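Local coordinates for alpha-rhamnosidase (Dictyoglomus thermophilum, PDB 6I60), which probably hydrolyses terminal non-reducing alpha-L-rhamnose residues in alpha-L-rhamnosides, at residues 108-113 with 137-142; 186-191 with 238-243; 190-195 with 232-237; 204-209 with 243-248. All blocks are in the same frame, centred on the assembly; numbering follows the deposited sequence.

Contact 1: residues 108-113 with 137-142; sequences EPCKVY and TGLMNE
In the N-terminal immunoglobulin-like domain, a type II beta turn from Glu108 to Lys111 folds round Thr137. The Thr137 hydroxyl sits inside the turn. Its OG1 lies 2.7 Å from Glu108 O and 2.9 Å from Lys111 O. OG1 is placed there by a chi1 of 50°, between the backbone N and the carbonyl carbon. The methyl CG2 then meets the edge of the Tyr113 ring, 3.8 Å from CE1. The ring hydroxyl of Tyr113 in turn accepts a bond from Glu108 N (2.9 Å to OH). Backbone bonds flank the hydroxyl. Thr137 N gives an almost straight bond to Lys111 O (3.1 Å, 174°), and Cys110 N reaches Gly138 O at 2.9 Å. At the corner of the turn, the Pro109 ring crosses the Met140 side chain at about a right angle, with CG 3.7 Å from Met140 CB. Cys110 SG packs on the Leu139 branch CD2 at 3.6 Å. Outside the contact, Leu139 N is held by Tyr229 OH and Met140 N by Asp47. The chemistry implies that the turn closes on the buried Thr137 hydroxyl, which lies within bonding distance of two carbonyls, with Pro109-Met140 and Cys110-Leu139 packing alongside.

Contact 2: residues 186-191 with 238-243; sequences SKKIKR and IRDGKN
Lys188 and Asp240 face each other without close pairing, and no hydrogen bond spans the two segments. Lys188 NZ stands 3.7 Å from Asp240 OD1, long for a salt bridge. The same NZ is 3.6 Å from Arg239 O, so the ammonium group sits near both a charged and a neutral oxygen. The lysine gets there by folding back. Its chain bends at chi2, chi3 and chi4, and it crosses the aspartate at about a right angle. On the other side, the Asp240 carboxylate swings out with CG opposite the backbone N (chi1 -162°). It reaches the lysine with OD1. Glu274 touches the Lys188 side chain and may add to the negative field around it. Lys188 and Asp240 are both exposed, so solvent probably weakens the attraction. The segments are links between sheets. Residues 186-191 lead from strand 171-184 into strand 189-199, and residues 238-243 lead from strand 226-233 into strand 242-250. The chain turns a corner at Lys190, where Lys190 and Arg191 both face Glu272 in a classic beta bulge. Backbone bonds between Gly241 and Ile185 and between Asn243 and Phe183 tie the second link to strand 171-184 and the residue after its end. Next to the charged pair two isoleucines meet at a slant. Ile189 CG2 touches Ile238 CG2 at 3.8 Å. Ile189 CD1 lies 3.8 Å from Ile238 CB. Val271 packs on Ile189, and Ile185 packs on Ile238.

Contact 3: residues 190-195 with 232-237; sequences KRARVY and YDVSKN
Ala192 N finds its acceptor in a side chain, giving its proton to Ser235 OG at 2.8 Å. The serine hydroxyl passes its own proton on to Asp233 OD1 (2.9 Å from OG), nearly in line with the C-O bond. That carboxylate oxygen also takes the salt bridge from Arg193 NH1 at 3.0 Å. The guanidinium and carboxylate planes stand 69° apart. Ala192 O accepts twice, from opposite faces of its plane: Val234 N at 3.2 Å on one, and Arg193 NH1 at 3.0 Å on the other. Arg193 reaches both oxygens because its chain bends at chi2 (-63°). Arg191 CD and Asp233 CB lie over opposite faces of the Arg193 guanidinium, offset toward the rim, and its NH2 is paired with Glu136. Further along, Val194 and Tyr232 form an antiparallel hydrogen-bonded pair, with Tyr232 N 2.8 Å from Val194 O and Val194 N 3.1 Å from Tyr232 O. Val234 CG2 touches both Ala192 CB and Val194 CG2. The Tyr232 hydroxyl bonds to Tyr202. The chemistry implies that past the end of strand 226-233 one backbone bond persists, from Val234 N, and the Ser235 and Asp233 side chains add to it, while the charge of Arg193 is probably balanced by Asp233 and Glu136.

Contact 4: residues 204-209 with 243-248; sequences LYINGE and NAIGVI
Asn207 binds Ala244 through both its backbone and its side-chain amide. Its N gives a bond to Ala244 O at 2.8 Å. From CB the side chain turns with CG opposite the carbonyl carbon (chi1 -67°). CB itself stays 4.4 Å from Ala244 O, while CG comes to 4.0 Å from that oxygen. At the tip OD1 accepts from Ala244 N at 3.0 Å; the donor sits above the amide plane, 38° out of it. OD1 also lies 3.4 Å from Asn243 CA. The other arm, ND2, looks across at the Asn243 amide, whose plane is turned 88° from its own, and bonds to Asn237 O. Both branches of the amide are therefore satisfied. Tyr205 and Gly246 are a hydrogen-bonded pair next along. On the face shared by Leu204, Ile206, Ile245 and Val247, Ile206 CG1 packs on Ile245 CG2 at 3.6 Å and Leu204 CD1 on Val247 CG2 at 3.7 Å. Val194 lies against Leu204 and Ile206 there. Asn207 and Gly208 form the middle of a type I' turn from Ile206 to Glu209, the tight turn typical of a two-residue beta hairpin, here laid against antiparallel strand 242-250.

How the contacts relate
Contacts 2, 3 and 4 lie in the alpha-L-rhamnosidase N-terminal domain; contact 1 belongs to the preceding immunoglobulin-like domain. Contacts 1 and 3, with centres about 14 Å apart, meet across that boundary. Cys110 SG lies 3.6 Å from Tyr195 OH, and Cys110 O probably bonds to Arg191 NH2. Triethylene glycol, probably from the crystallisation liquor, is bound near Lys111 and near Arg191. Contacts 2 and 3 share Lys190 and Arg191, and Ile238 CG1 packs on Ala192 CB at 3.8 Å. Contacts 3 and 4 touch between the sheets, Val194 CG1 to Leu204 CD2 at 3.5 Å. No contact includes the 2-(2-ethoxyethoxy)ethanol pocket of Tyr656, Glu659 and Leu660.

Contact 1: residues 108-113 with 137-142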
loop_
_atom_site.group_PDB
_atom_site.type_symbol
_atom_site.label_atom_id
_atom_site.label_comp_id
_atom_site.label_asym_id
_atom_site.label_seq_id
_atom_site.Cartn_x
_atom_site.Cartn_y
_atom_site.Cartn_z
ATOM N N GLU A 108 13.545 -26.250 -2.995
ATOM C CA GLU A 108 13.449 -27.044 -1.782
ATOM C C GLU A 108 13.540 -26.145 -0.559
ATOM O O GLU A 108 14.136 -25.064 -0.622
ATOM C CB GLU A 108 14.558 -28.107 -1.740
ATOM C CG GLU A 108 14.216 -29.367 -2.525
ATOM C CD GLU A 108 15.445 -30.144 -2.954
ATOM O OE1 GLU A 108 15.491 -31.368 -2.706
ATOM O OE2 GLU A 108 16.363 -29.531 -3.538
ATOM N N PRO A 109 12.956 -26.561 0.564
ATOM C CA PRO A 109 12.892 -25.673 1.732
ATOM C C PRO A 109 14.259 -25.424 2.352
ATOM O O PRO A 109 15.152 -26.274 2.316
ATOM C CB PRO A 109 11.977 -26.427 2.706
ATOM C CG PRO A 109 11.288 -27.468 1.885
ATOM C CD PRO A 109 12.234 -27.823 0.792
ATOM N N CYS A 110 14.407 -24.226 2.920
ATOM C CA CYS A 110 15.571 -23.820 3.709
ATOM C C CYS A 110 16.861 -23.773 2.896
ATOM O O CYS A 110 17.951 -23.707 3.470
ATOM C CB CYS A 110 15.755 -24.729 4.930
ATOM S SG CYS A 110 14.272 -24.899 5.943
ATOM N N LYS A 111 16.771 -23.793 1.571
ATOM C CA LYS A 111 17.948 -23.738 0.717
ATOM C C LYS A 111 18.163 -22.317 0.211
ATOM O O LYS A 111 17.203 -21.599 -0.084
ATOM C CB LYS A 111 17.817 -24.704 -0.462
ATOM C CG LYS A 111 18.027 -26.166 -0.091
ATOM C CD LYS A 111 19.036 -26.837 -1.012
ATOM C CE LYS A 111 18.768 -28.332 -1.135
ATOM N NZ LYS A 111 18.247 -28.915 0.132
ATOM N N VAL A 112 19.428 -21.916 0.120
ATOM C CA VAL A 112 19.814 -20.616 -0.416
ATOM C C VAL A 112 20.259 -20.809 -1.857
ATOM O O VAL A 112 21.072 -21.695 -2.151
ATOM C CB VAL A 112 20.928 -19.971 0.431
ATOM C CG1 VAL A 112 21.720 -18.956 -0.388
ATOM C CG2 VAL A 112 20.340 -19.314 1.667
ATOM N N TYR A 113 19.726 -19.990 -2.759
ATOM C CA TYR A 113 20.066 -20.056 -4.170
ATOM C C TYR A 113 20.757 -18.770 -4.608
ATOM O O TYR A 113 20.672 -17.733 -3.946
ATOM C CB TYR A 113 18.820 -20.300 -5.031
ATOM C CG TYR A 113 18.082 -21.572 -4.686
ATOM C CD1 TYR A 113 17.116 -21.589 -3.687
ATOM C CD2 TYR A 113 18.352 -22.756 -5.356
ATOM C CE1 TYR A 113 16.439 -22.753 -3.366
ATOM C CE2 TYR A 113 17.682 -23.923 -5.043
ATOM C CZ TYR A 113 16.727 -23.917 -4.048
ATOM O OH TYR A 113 16.059 -25.081 -3.739
ATOM N N THR A 137 14.827 -19.750 0.416
ATOM C CA THR A 137 13.489 -20.284 0.609
ATOM C C THR A 137 13.212 -20.486 2.092
ATOM O O THR A 137 14.108 -20.839 2.865
ATOM C CB THR A 137 13.323 -21.604 -0.144
ATOM O OG1 THR A 137 14.415 -22.476 0.168
ATOM C CG2 THR A 137 13.294 -21.360 -1.646
ATOM N N GLY A 138 11.962 -20.288 2.470
ATOM C CA GLY A 138 11.531 -20.458 3.831
ATOM C C GLY A 138 11.241 -21.908 4.107
ATOM O O GLY A 138 11.977 -22.771 3.690
ATOM N N LEU A 139 10.117 -22.190 4.757
ATOM C CA LEU A 139 9.746 -23.557 5.091
ATOM C C LEU A 139 9.087 -24.255 3.955
ATOM O O LEU A 139 8.933 -25.443 4.000
ATOM C CB LEU A 139 8.849 -23.623 6.298
ATOM C CG LEU A 139 9.650 -23.604 7.580
ATOM C CD1 LEU A 139 8.991 -24.446 8.628
ATOM C CD2 LEU A 139 11.025 -24.138 7.325
ATOM N N MET A 140 8.672 -23.480 2.969
ATOM C CA MET A 140 8.110 -23.926 1.738
ATOM C C MET A 140 6.882 -24.734 1.846
ATOM O O MET A 140 6.899 -25.953 1.835
ATOM C CB MET A 140 9.142 -24.646 0.895
ATOM C CG MET A 140 10.167 -23.721 0.305
ATOM S SD MET A 140 9.807 -23.465 -1.415
ATOM C CE MET A 140 9.697 -25.156 -1.937
ATOM N N ASN A 141 5.794 -24.001 1.853
ATOM C CA ASN A 141 4.490 -24.572 1.887
ATOM C C ASN A 141 4.338 -25.626 2.981
ATOM O O ASN A 141 4.105 -26.781 2.677
ATOM C CB ASN A 141 4.102 -25.134 0.495
ATOM C CG ASN A 141 4.374 -24.156 -0.660
ATOM O OD1 ASN A 141 5.439 -23.557 -0.768
ATOM N ND2 ASN A 141 3.402 -24.031 -1.552
ATOM N N GLU A 142 4.528 -25.213 4.229
ATOM C CA GLU A 142 4.309 -26.057 5.383
ATOM C C GLU A 142 4.933 -27.441 5.288
ATOM O O GLU A 142 4.326 -28.442 5.680
ATOM C CB GLU A 142 2.802 -26.166 5.550
ATOM C CG GLU A 142 2.307 -26.723 6.856
ATOM C CD GLU A 142 0.808 -26.698 6.895
ATOM O OE1 GLU A 142 0.245 -25.618 6.689
ATOM O OE2 GLU A 142 0.191 -27.757 7.091
#

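Contact 2: residues 186-191 with 238-243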
loop_
_atom_site.group_PDB
_atom_site.type_symbol
_atom_site.label_atom_id
_atom_site.label_comp_id
_atom_site.label_asym_id
_atom_site.label_seq_id
_atom_site.Cartn_x
_atom_site.Cartn_y
_atom_site.Cartn_z
ATOM N N SER A 186 27.065 -26.416 21.040
ATOM C CA SER A 186 28.455 -26.786 21.284
ATOM C C SER A 186 29.303 -26.573 20.035
ATOM O O SER A 186 30.169 -25.691 20.013
ATOM C CB SER A 186 28.547 -28.239 21.754
ATOM O OG SER A 186 27.558 -29.039 21.130
ATOM N N LYS A 187 29.068 -27.376 18.998
ATOM C CA LYS A 187 29.768 -27.207 17.733
ATOM C C LYS A 187 29.408 -25.868 17.097
ATOM O O LYS A 187 28.286 -25.372 17.237
ATOM C CB LYS A 187 29.424 -28.350 16.777
ATOM N N LYS A 188 30.370 -25.278 16.388
ATOM C CA LYS A 188 30.171 -23.922 15.896
ATOM C C LYS A 188 29.209 -23.896 14.718
ATOM O O LYS A 188 29.255 -24.750 13.829
ATOM C CB LYS A 188 31.501 -23.263 15.520
ATOM C CG LYS A 188 32.331 -22.758 16.719
ATOM C CD LYS A 188 31.509 -22.301 17.957
ATOM C CE LYS A 188 30.555 -21.112 17.742
ATOM N NZ LYS A 188 29.372 -21.268 18.642
ATOM N N ILE A 189 28.333 -22.894 14.729
ATOM C CA ILE A 189 27.235 -22.825 13.778
ATOM C C ILE A 189 27.739 -22.347 12.421
ATOM O O ILE A 189 28.760 -21.664 12.303
ATOM C CB ILE A 189 26.118 -21.908 14.308
ATOM C CG1 ILE A 189 26.696 -20.542 14.673
ATOM C CG2 ILE A 189 25.434 -22.528 15.515
ATOM C CD1 ILE A 189 25.746 -19.408 14.433
ATOM N N LYS A 190 27.000 -22.722 11.381
ATOM C CA LYS A 190 27.182 -22.185 10.039
ATOM C C LYS A 190 26.134 -21.137 9.695
ATOM O O LYS A 190 26.462 -20.109 9.095
ATOM C CB LYS A 190 27.137 -23.317 9.008
ATOM C CG LYS A 190 27.620 -22.925 7.621
ATOM C CD LYS A 190 28.014 -24.149 6.808
ATOM C CE LYS A 190 26.820 -24.726 6.063
ATOM N NZ LYS A 190 27.045 -26.141 5.650
ATOM N N ARG A 191 24.881 -21.374 10.077
ATOM C CA ARG A 191 23.800 -20.419 9.885
ATOM C C ARG A 191 22.663 -20.791 10.826
ATOM O O ARG A 191 22.571 -21.927 11.297
ATOM C CB ARG A 191 23.312 -20.397 8.432
ATOM C CG ARG A 191 22.429 -21.575 8.065
ATOM C CD ARG A 191 21.630 -21.300 6.807
ATOM N NE ARG A 191 21.203 -22.536 6.159
ATOM C CZ ARG A 191 20.088 -22.663 5.449
ATOM N NH1 ARG A 191 19.278 -21.625 5.292
ATOM N NH2 ARG A 191 19.781 -23.828 4.895
ATOM N N ILE A 238 23.666 -16.620 18.214
ATOM C CA ILE A 238 23.497 -17.944 18.804
ATOM C C ILE A 238 24.315 -18.140 20.081
ATOM O O ILE A 238 23.884 -18.877 20.975
ATOM C CB ILE A 238 23.834 -19.011 17.744
ATOM C CG1 ILE A 238 22.674 -19.152 16.756
ATOM C CG2 ILE A 238 24.146 -20.363 18.377
ATOM C CD1 ILE A 238 21.312 -19.240 17.416
ATOM N N ARG A 239 25.477 -17.490 20.197
ATOM C CA ARG A 239 26.352 -17.633 21.360
ATOM C C ARG A 239 26.880 -19.061 21.462
ATOM O O ARG A 239 26.677 -19.870 20.552
ATOM C CB ARG A 239 25.623 -17.228 22.649
ATOM C CG ARG A 239 26.498 -16.605 23.724
ATOM C CD ARG A 239 25.729 -16.465 25.031
ATOM N NE ARG A 239 26.407 -15.587 25.980
ATOM C CZ ARG A 239 26.435 -14.260 25.890
ATOM N NH1 ARG A 239 25.818 -13.643 24.890
ATOM N NH2 ARG A 239 27.081 -13.547 26.803
ATOM N N ASP A 240 27.562 -19.383 22.561
ATOM C CA ASP A 240 28.170 -20.700 22.700
ATOM C C ASP A 240 27.330 -21.626 23.568
ATOM O O ASP A 240 26.501 -22.381 23.051
ATOM C CB ASP A 240 29.582 -20.581 23.277
ATOM C CG ASP A 240 30.412 -21.829 23.043
ATOM O OD1 ASP A 240 30.179 -22.521 22.029
ATOM O OD2 ASP A 240 31.295 -22.121 23.875
ATOM N N GLY A 241 27.536 -21.573 24.883
ATOM C CA GLY A 241 26.938 -22.527 25.801
ATOM C C GLY A 241 25.424 -22.515 25.878
ATOM O O GLY A 241 24.744 -23.012 24.977
ATOM N N LYS A 242 24.883 -21.970 26.964
ATOM C CA LYS A 242 23.440 -21.938 27.152
ATOM C C LYS A 242 22.815 -20.848 26.291
ATOM O O LYS A 242 23.391 -19.772 26.103
ATOM C CB LYS A 242 23.095 -21.711 28.623
ATOM C CG LYS A 242 22.547 -22.945 29.326
ATOM C CD LYS A 242 21.407 -22.588 30.268
ATOM C CE LYS A 242 21.535 -23.319 31.596
ATOM N NZ LYS A 242 20.607 -22.773 32.627
ATOM N N ASN A 243 21.630 -21.137 25.759
ATOM C CA ASN A 243 20.912 -20.211 24.899
ATOM C C ASN A 243 19.492 -20.032 25.411
ATOM O O ASN A 243 18.952 -20.881 26.125
ATOM C CB ASN A 243 20.875 -20.697 23.450
ATOM C CG ASN A 243 22.171 -20.445 22.722
ATOM O OD1 ASN A 243 23.243 -20.419 23.325
ATOM N ND2 ASN A 243 22.083 -20.255 21.412
#

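Contact 3: residues 190-195 with 232-237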
loop_
_atom_site.group_PDB
_atom_site.type_symbol
_atom_site.label_atom_id
_atom_site.label_comp_id
_atom_site.label_asym_id
_atom_site.label_seq_id
_atom_site.Cartn_x
_atom_site.Cartn_y
_atom_site.Cartn_z
ATOM N N LYS A 190 27.000 -22.722 11.381
ATOM C CA LYS A 190 27.182 -22.185 10.039
ATOM C C LYS A 190 26.134 -21.137 9.695
ATOM O O LYS A 190 26.462 -20.109 9.095
ATOM C CB LYS A 190 27.137 -23.317 9.008
ATOM C CG LYS A 190 27.620 -22.925 7.621
ATOM C CD LYS A 190 28.014 -24.149 6.808
ATOM C CE LYS A 190 26.820 -24.726 6.063
ATOM N NZ LYS A 190 27.045 -26.141 5.650
ATOM N N ARG A 191 24.881 -21.374 10.077
ATOM C CA ARG A 191 23.800 -20.419 9.885
ATOM C C ARG A 191 22.663 -20.791 10.826
ATOM O O ARG A 191 22.571 -21.927 11.297
ATOM C CB ARG A 191 23.312 -20.397 8.432
ATOM C CG ARG A 191 22.429 -21.575 8.065
ATOM C CD ARG A 191 21.630 -21.300 6.807
ATOM N NE ARG A 191 21.203 -22.536 6.159
ATOM C CZ ARG A 191 20.088 -22.663 5.449
ATOM N NH1 ARG A 191 19.278 -21.625 5.292
ATOM N NH2 ARG A 191 19.781 -23.828 4.895
ATOM N N ALA A 192 21.800 -19.813 11.097
ATOM C CA ALA A 192 20.656 -20.022 11.972
ATOM C C ALA A 192 19.447 -19.296 11.408
ATOM O O ALA A 192 19.555 -18.156 10.947
ATOM C CB ALA A 192 20.939 -19.538 13.400
ATOM N N ARG A 193 18.297 -19.963 11.446
ATOM C CA ARG A 193 17.049 -19.401 10.955
ATOM C C ARG A 193 15.947 -19.641 11.975
ATOM O O ARG A 193 15.979 -20.613 12.736
ATOM C CB ARG A 193 16.651 -20.005 9.606
ATOM C CG ARG A 193 17.619 -19.689 8.480
ATOM C CD ARG A 193 17.669 -18.198 8.205
ATOM N NE ARG A 193 18.444 -17.893 7.008
ATOM C CZ ARG A 193 19.749 -17.647 7.008
ATOM N NH1 ARG A 193 20.429 -17.669 8.146
ATOM N NH2 ARG A 193 20.375 -17.377 5.870
ATOM N N VAL A 194 14.965 -18.743 11.977
ATOM C CA VAL A 194 13.873 -18.761 12.944
ATOM C C VAL A 194 12.584 -18.456 12.193
ATOM O O VAL A 194 12.467 -17.401 11.563
ATOM C CB VAL A 194 14.102 -17.748 14.081
ATOM C CG1 VAL A 194 12.789 -17.279 14.662
ATOM C CG2 VAL A 194 14.965 -18.363 15.166
ATOM N N TYR A 195 11.628 -19.381 12.244
ATOM C CA TYR A 195 10.379 -19.281 11.488
ATOM C C TYR A 195 9.231 -19.209 12.489
ATOM O O TYR A 195 8.774 -20.238 12.994
ATOM C CB TYR A 195 10.216 -20.463 10.533
ATOM C CG TYR A 195 11.451 -20.784 9.714
ATOM C CD1 TYR A 195 12.489 -21.537 10.248
ATOM C CD2 TYR A 195 11.572 -20.342 8.403
ATOM C CE1 TYR A 195 13.617 -21.833 9.504
ATOM C CE2 TYR A 195 12.697 -20.637 7.649
ATOM C CZ TYR A 195 13.716 -21.380 8.205
ATOM O OH TYR A 195 14.833 -21.671 7.456
ATOM N N TYR A 232 13.538 -15.142 10.250
ATOM C CA TYR A 232 14.596 -14.228 10.643
ATOM C C TYR A 232 15.948 -14.926 10.576
ATOM O O TYR A 232 16.048 -16.145 10.741
ATOM C CB TYR A 232 14.364 -13.690 12.058
ATOM C CG TYR A 232 13.184 -12.756 12.175
ATOM C CD1 TYR A 232 13.242 -11.465 11.668
ATOM C CD2 TYR A 232 12.012 -13.163 12.799
ATOM C CE1 TYR A 232 12.164 -10.606 11.774
ATOM C CE2 TYR A 232 10.930 -12.311 12.912
ATOM C CZ TYR A 232 11.011 -11.034 12.399
ATOM O OH TYR A 232 9.933 -10.185 12.509
ATOM N N ASP A 233 16.989 -14.135 10.328
ATOM C CA ASP A 233 18.365 -14.616 10.323
ATOM C C ASP A 233 18.967 -14.320 11.690
ATOM O O ASP A 233 19.254 -13.163 12.013
ATOM C CB ASP A 233 19.171 -13.959 9.205
ATOM C CG ASP A 233 20.669 -14.079 9.417
ATOM O OD1 ASP A 233 21.144 -15.193 9.728
ATOM O OD2 ASP A 233 21.374 -13.059 9.277
ATOM N N VAL A 234 19.154 -15.364 12.492
ATOM C CA VAL A 234 19.662 -15.207 13.850
ATOM C C VAL A 234 21.000 -15.919 13.975
ATOM O O VAL A 234 21.342 -16.438 15.044
ATOM C CB VAL A 234 18.653 -15.736 14.885
ATOM C CG1 VAL A 234 17.405 -14.872 14.887
ATOM C CG2 VAL A 234 18.301 -17.188 14.590
ATOM N N SER A 235 21.765 -15.948 12.882
ATOM C CA SER A 235 23.070 -16.600 12.903
ATOM C C SER A 235 23.981 -15.967 13.946
ATOM O O SER A 235 24.406 -16.625 14.903
ATOM C CB SER A 235 23.708 -16.538 11.515
ATOM O OG SER A 235 22.950 -17.277 10.575
ATOM N N LYS A 236 24.272 -14.676 13.793
ATOM C CA LYS A 236 25.179 -13.994 14.710
ATOM C C LYS A 236 24.475 -13.629 16.010
ATOM O O LYS A 236 24.717 -12.559 16.577
ATOM C CB LYS A 236 25.761 -12.738 14.053
ATOM C CG LYS A 236 26.688 -13.012 12.873
ATOM C CD LYS A 236 27.572 -14.226 13.118
ATOM C CE LYS A 236 29.035 -13.903 12.862
ATOM N NZ LYS A 236 29.930 -14.572 13.847
ATOM N N ASN A 237 23.600 -14.515 16.487
ATOM C CA ASN A 237 22.923 -14.320 17.763
ATOM C C ASN A 237 22.930 -15.584 18.614
ATOM O O ASN A 237 22.268 -15.609 19.659
ATOM C CB ASN A 237 21.471 -13.867 17.547
ATOM C CG ASN A 237 21.362 -12.405 17.168
ATOM O OD1 ASN A 237 20.662 -12.050 16.220
ATOM N ND2 ASN A 237 22.045 -11.545 17.916
#

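Contact 4: residues 204-209 with 243-248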
loop_
_atom_site.group_PDB
_atom_site.type_symbol
_atom_site.label_atom_id
_atom_site.label_comp_id
_atom_site.label_asym_id
_atom_site.label_seq_id
_atom_site.Cartn_x
_atom_site.Cartn_y
_atom_site.Cartn_z
ATOM N N LEU A 204 10.116 -11.098 19.128
ATOM C CA LEU A 204 11.060 -12.195 19.284
ATOM C C LEU A 204 12.361 -11.709 19.909
ATOM O O LEU A 204 12.884 -10.652 19.545
ATOM C CB LEU A 204 11.348 -12.853 17.933
ATOM C CG LEU A 204 12.430 -13.931 17.920
ATOM C CD1 LEU A 204 11.952 -15.177 18.647
ATOM C CD2 LEU A 204 12.827 -14.253 16.494
ATOM N N TYR A 205 12.881 -12.495 20.851
ATOM C CA TYR A 205 14.144 -12.211 21.515
ATOM C C TYR A 205 14.993 -13.473 21.548
ATOM O O TYR A 205 14.470 -14.576 21.734
ATOM C CB TYR A 205 13.928 -11.696 22.943
ATOM C CG TYR A 205 13.283 -10.332 23.013
ATOM C CD1 TYR A 205 14.053 -9.177 22.980
ATOM C CD2 TYR A 205 11.904 -10.199 23.112
ATOM C CE1 TYR A 205 13.468 -7.927 23.042
ATOM C CE2 TYR A 205 11.312 -8.953 23.175
ATOM C CZ TYR A 205 12.098 -7.820 23.140
ATOM O OH TYR A 205 11.512 -6.577 23.202
ATOM N N ILE A 206 16.301 -13.307 21.362
ATOM C CA ILE A 206 17.252 -14.412 21.431
ATOM C C ILE A 206 18.453 -13.944 22.238
ATOM O O ILE A 206 19.156 -13.014 21.826
ATOM C CB ILE A 206 17.697 -14.896 20.039
ATOM C CG1 ILE A 206 16.591 -15.729 19.392
ATOM C CG2 ILE A 206 18.982 -15.704 20.141
ATOM C CD1 ILE A 206 17.040 -16.513 18.180
ATOM N N ASN A 207 18.684 -14.578 23.390
ATOM C CA ASN A 207 19.800 -14.247 24.275
ATOM C C ASN A 207 19.769 -12.784 24.712
ATOM O O ASN A 207 20.812 -12.180 24.976
ATOM C CB ASN A 207 21.145 -14.584 23.625
ATOM C CG ASN A 207 21.349 -16.078 23.449
ATOM O OD1 ASN A 207 21.042 -16.867 24.343
ATOM N ND2 ASN A 207 21.869 -16.472 22.293
ATOM N N GLY A 208 18.572 -12.199 24.784
ATOM C CA GLY A 208 18.382 -10.869 25.313
ATOM C C GLY A 208 18.193 -9.783 24.274
ATOM O O GLY A 208 17.712 -8.697 24.618
ATOM N N GLU A 209 18.552 -10.041 23.021
ATOM C CA GLU A 209 18.495 -9.030 21.975
ATOM C C GLU A 209 17.235 -9.196 21.136
ATOM O O GLU A 209 16.832 -10.319 20.818
ATOM C CB GLU A 209 19.731 -9.108 21.077
ATOM C CG GLU A 209 21.050 -9.010 21.825
ATOM C CD GLU A 209 22.081 -9.991 21.310
ATOM O OE1 GLU A 209 23.235 -9.576 21.074
ATOM O OE2 GLU A 209 21.738 -11.180 21.140
ATOM N N ASN A 243 21.630 -21.137 25.759
ATOM C CA ASN A 243 20.912 -20.211 24.899
ATOM C C ASN A 243 19.492 -20.032 25.411
ATOM O O ASN A 243 18.952 -20.881 26.125
ATOM C CB ASN A 243 20.875 -20.697 23.450
ATOM C CG ASN A 243 22.171 -20.445 22.722
ATOM O OD1 ASN A 243 23.243 -20.419 23.325
ATOM N ND2 ASN A 243 22.083 -20.255 21.412
ATOM N N ALA A 244 18.886 -18.912 25.024
ATOM C CA ALA A 244 17.529 -18.598 25.438
ATOM C C ALA A 244 16.826 -17.848 24.317
ATOM O O ALA A 244 17.440 -17.034 23.623
ATOM C CB ALA A 244 17.514 -17.764 26.725
ATOM N N ILE A 245 15.539 -18.133 24.148
ATOM C CA ILE A 245 14.703 -17.429 23.187
ATOM C C ILE A 245 13.520 -16.824 23.930
ATOM O O ILE A 245 13.068 -17.352 24.952
ATOM C CB ILE A 245 14.228 -18.357 22.048
ATOM C CG1 ILE A 245 13.748 -19.688 22.612
ATOM C CG2 ILE A 245 15.354 -18.611 21.066
ATOM C CD1 ILE A 245 12.291 -19.710 22.946
ATOM N N GLY A 246 13.019 -15.706 23.410
ATOM C CA GLY A 246 11.909 -15.019 24.040
ATOM C C GLY A 246 10.847 -14.553 23.065
ATOM O O GLY A 246 11.156 -13.882 22.076
ATOM N N VAL A 247 9.593 -14.911 23.328
ATOM C CA VAL A 247 8.464 -14.508 22.496
ATOM C C VAL A 247 7.351 -14.011 23.408
ATOM O O VAL A 247 6.905 -14.742 24.300
ATOM C CB VAL A 247 7.951 -15.655 21.609
ATOM C CG1 VAL A 247 6.820 -15.162 20.721
ATOM C CG2 VAL A 247 9.079 -16.236 20.770
ATOM N N ILE A 248 6.905 -12.779 23.183
ATOM C CA ILE A 248 5.765 -12.202 23.885
ATOM C C ILE A 248 4.648 -11.992 22.872
ATOM O O ILE A 248 4.891 -11.492 21.767
ATOM C CB ILE A 248 6.140 -10.889 24.595
ATOM C CG1 ILE A 248 4.895 -10.213 25.171
ATOM C CG2 ILE A 248 6.880 -9.955 23.652
ATOM C CD1 ILE A 248 5.156 -9.450 26.447
#